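PDB 2PRR: alkylhydroperoxidase AhpD core: uncharacterized peroxidase-related protein from Ralstonia eutropha, which is of unknown function but belongs to the carboxymuconolactone decarboxylase family and probably acts as an AhpD-like peroxidase. Local coordinates for residues V113-K117 with L128-L132. Sequence-based numbering, arbitrary orientation.
Sequences VNYLK and LDFAL
Tyr115 lays its ring against Leu128, Asp129 and Leu132 of helix 122-137 and carries almost all of this contact. The tight part is apolar. Leu128 CB sits over one face of the ring, 4.0 Å from its centroid, in a CH-pi contact. The other end of that leucine, CD1, reaches back along the tyrosine and packs at 3.6 Å from Tyr115 CD2. One turn later, Leu132 CD2 comes obliquely to Tyr115 CE1 at 4.0 Å. The tyrosine CB already points toward helix 122-137. Its CG lies between the backbone N and the carbonyl carbon (chi1 80°), and this sets the ring beside Leu128. Behind this patch, Leu128 packs on Ile77 and Leu132 on Ala80 and Ala84, all of helix 71-84.

The polar side lies at the exposed Asp129. Tyr115 OH donates a hydrogen bond of 2.6 Å to Asp129 OD1, which accepts it through the anti lone pair. This oxygen lies in the ring plane, at the edge, but the carboxylate is turned 61° from the ring. The bond fixes the phenol end, and the hydroxyl would be expected to stabilise the aspartate charge. Here the packing is loose: Leu116 CD2 comes no nearer than 4.2 Å to Asp129 OD1.

Just before Tyr115, Asn114 ND2 hydrogen-bonds to His139 O of a neighbouring subunit. The contact packs the 3-10 turn that follows helix 107-114 against the next helix, 122-137, in the all-helical AhpD-like fold.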
loop_
_atom_site.group_PDB
_atom_site.type_symbol
_atom_site.label_atom_id
_atom_site.label_comp_id
_atom_site.label_asym_id
_atom_site.label_seq_id
_atom_site.Cartn_x
_atom_site.Cartn_y
_atom_site.Cartn_z
ATOM N N VAL D 113 2.922 -7.216 -18.400
ATOM C CA VAL D 113 2.234 -5.935 -18.157
ATOM C C VAL D 113 0.981 -6.103 -17.301
ATOM O O VAL D 113 0.814 -5.420 -16.290
ATOM C CB VAL D 113 1.948 -5.227 -19.505
ATOM C CG1 VAL D 113 1.520 -3.839 -19.280
ATOM C CG2 VAL D 113 3.243 -5.185 -20.406
ATOM N N ASN D 114 0.114 -7.032 -17.681
ATOM C CA ASN D 114 -1.105 -7.294 -16.924
ATOM C C ASN D 114 -1.730 -8.611 -17.350
ATOM O O ASN D 114 -2.659 -8.592 -18.147
ATOM C CB ASN D 114 -2.108 -6.133 -17.102
ATOM C CG ASN D 114 -3.450 -6.414 -16.477
ATOM O OD1 ASN D 114 -3.557 -7.185 -15.512
ATOM N ND2 ASN D 114 -4.498 -5.767 -17.008
ATOM N N TYR D 115 -1.222 -9.724 -16.791
ATOM C CA TYR D 115 -1.658 -11.120 -17.096
ATOM C C TYR D 115 -3.171 -11.311 -17.106
ATOM O O TYR D 115 -3.655 -12.259 -17.710
ATOM C CB TYR D 115 -1.031 -12.151 -16.109
ATOM C CG TYR D 115 -1.730 -12.262 -14.732
ATOM C CD1 TYR D 115 -1.358 -11.451 -13.662
ATOM C CD2 TYR D 115 -2.763 -13.187 -14.513
ATOM C CE1 TYR D 115 -1.999 -11.557 -12.424
ATOM C CE2 TYR D 115 -3.411 -13.289 -13.277
ATOM C CZ TYR D 115 -3.031 -12.464 -12.245
ATOM O OH TYR D 115 -3.672 -12.554 -11.018
ATOM N N LEU D 116 -3.914 -10.435 -16.405
ATOM C CA LEU D 116 -5.370 -10.491 -16.405
ATOM C C LEU D 116 -5.981 -10.339 -17.803
ATOM O O LEU D 116 -7.078 -10.823 -18.048
ATOM C CB LEU D 116 -5.947 -9.401 -15.500
ATOM C CG LEU D 116 -5.600 -9.451 -14.006
ATOM C CD1 LEU D 116 -6.228 -8.295 -13.268
ATOM C CD2 LEU D 116 -6.083 -10.765 -13.404
ATOM N N LYS D 117 -5.269 -9.676 -18.704
ATOM C CA LYS D 117 -5.688 -9.474 -20.080
ATOM C C LYS D 117 -4.809 -10.243 -21.072
ATOM O O LYS D 117 -4.810 -9.967 -22.275
ATOM C CB LYS D 117 -5.632 -7.980 -20.393
ATOM C CG LYS D 117 -6.713 -7.141 -19.702
ATOM C CD LYS D 117 -8.115 -7.517 -20.188
ATOM C CE LYS D 117 -8.293 -7.329 -21.707
ATOM N NZ LYS D 117 -9.584 -7.846 -22.183
ATOM N N LEU D 128 -2.005 -18.262 -12.322
ATOM C CA LEU D 128 -1.216 -17.077 -12.035
ATOM C C LEU D 128 -1.813 -16.314 -10.871
ATOM O O LEU D 128 -1.072 -15.660 -10.184
ATOM C CB LEU D 128 -1.079 -16.163 -13.255
ATOM C CG LEU D 128 -0.464 -16.737 -14.532
ATOM C CD1 LEU D 128 -0.378 -15.630 -15.562
ATOM C CD2 LEU D 128 0.900 -17.362 -14.252
ATOM N N ASP D 129 -3.129 -16.389 -10.661
ATOM C CA ASP D 129 -3.747 -15.725 -9.481
ATOM C C ASP D 129 -3.084 -16.275 -8.208
ATOM O O ASP D 129 -2.780 -15.542 -7.276
ATOM C CB ASP D 129 -5.267 -15.960 -9.378
ATOM C CG ASP D 129 -6.089 -15.274 -10.472
ATOM O OD1 ASP D 129 -5.696 -14.224 -11.009
ATOM O OD2 ASP D 129 -7.183 -15.783 -10.793
ATOM N N PHE D 130 -2.869 -17.585 -8.192
ATOM C CA PHE D 130 -2.287 -18.272 -7.058
ATOM C C PHE D 130 -0.833 -17.859 -6.899
ATOM O O PHE D 130 -0.426 -17.407 -5.831
ATOM C CB PHE D 130 -2.419 -19.801 -7.245
ATOM C CG PHE D 130 -1.854 -20.600 -6.094
ATOM C CD1 PHE D 130 -2.429 -20.518 -4.834
ATOM C CD2 PHE D 130 -0.757 -21.438 -6.278
ATOM C CE1 PHE D 130 -1.916 -21.228 -3.789
ATOM C CE2 PHE D 130 -0.245 -22.159 -5.240
ATOM C CZ PHE D 130 -0.824 -22.052 -3.983
ATOM N N ALA D 131 -0.068 -18.033 -7.972
ATOM C CA ALA D 131 1.319 -17.577 -8.030
ATOM C C ALA D 131 1.487 -16.168 -7.461
ATOM O O ALA D 131 2.402 -15.912 -6.693
ATOM C CB ALA D 131 1.789 -17.585 -9.449
ATOM N N LEU D 132 0.625 -15.244 -7.867
ATOM C CA LEU D 132 0.720 -13.870 -7.373
ATOM C C LEU D 132 0.466 -13.751 -5.895
ATOM O O LEU D 132 1.117 -12.936 -5.248
ATOM C CB LEU D 132 -0.155 -12.899 -8.174
ATOM C CG LEU D 132 0.540 -12.190 -9.363
ATOM C CD1 LEU D 132 1.697 -11.336 -8.878
ATOM C CD2 LEU D 132 1.048 -13.127 -10.456
#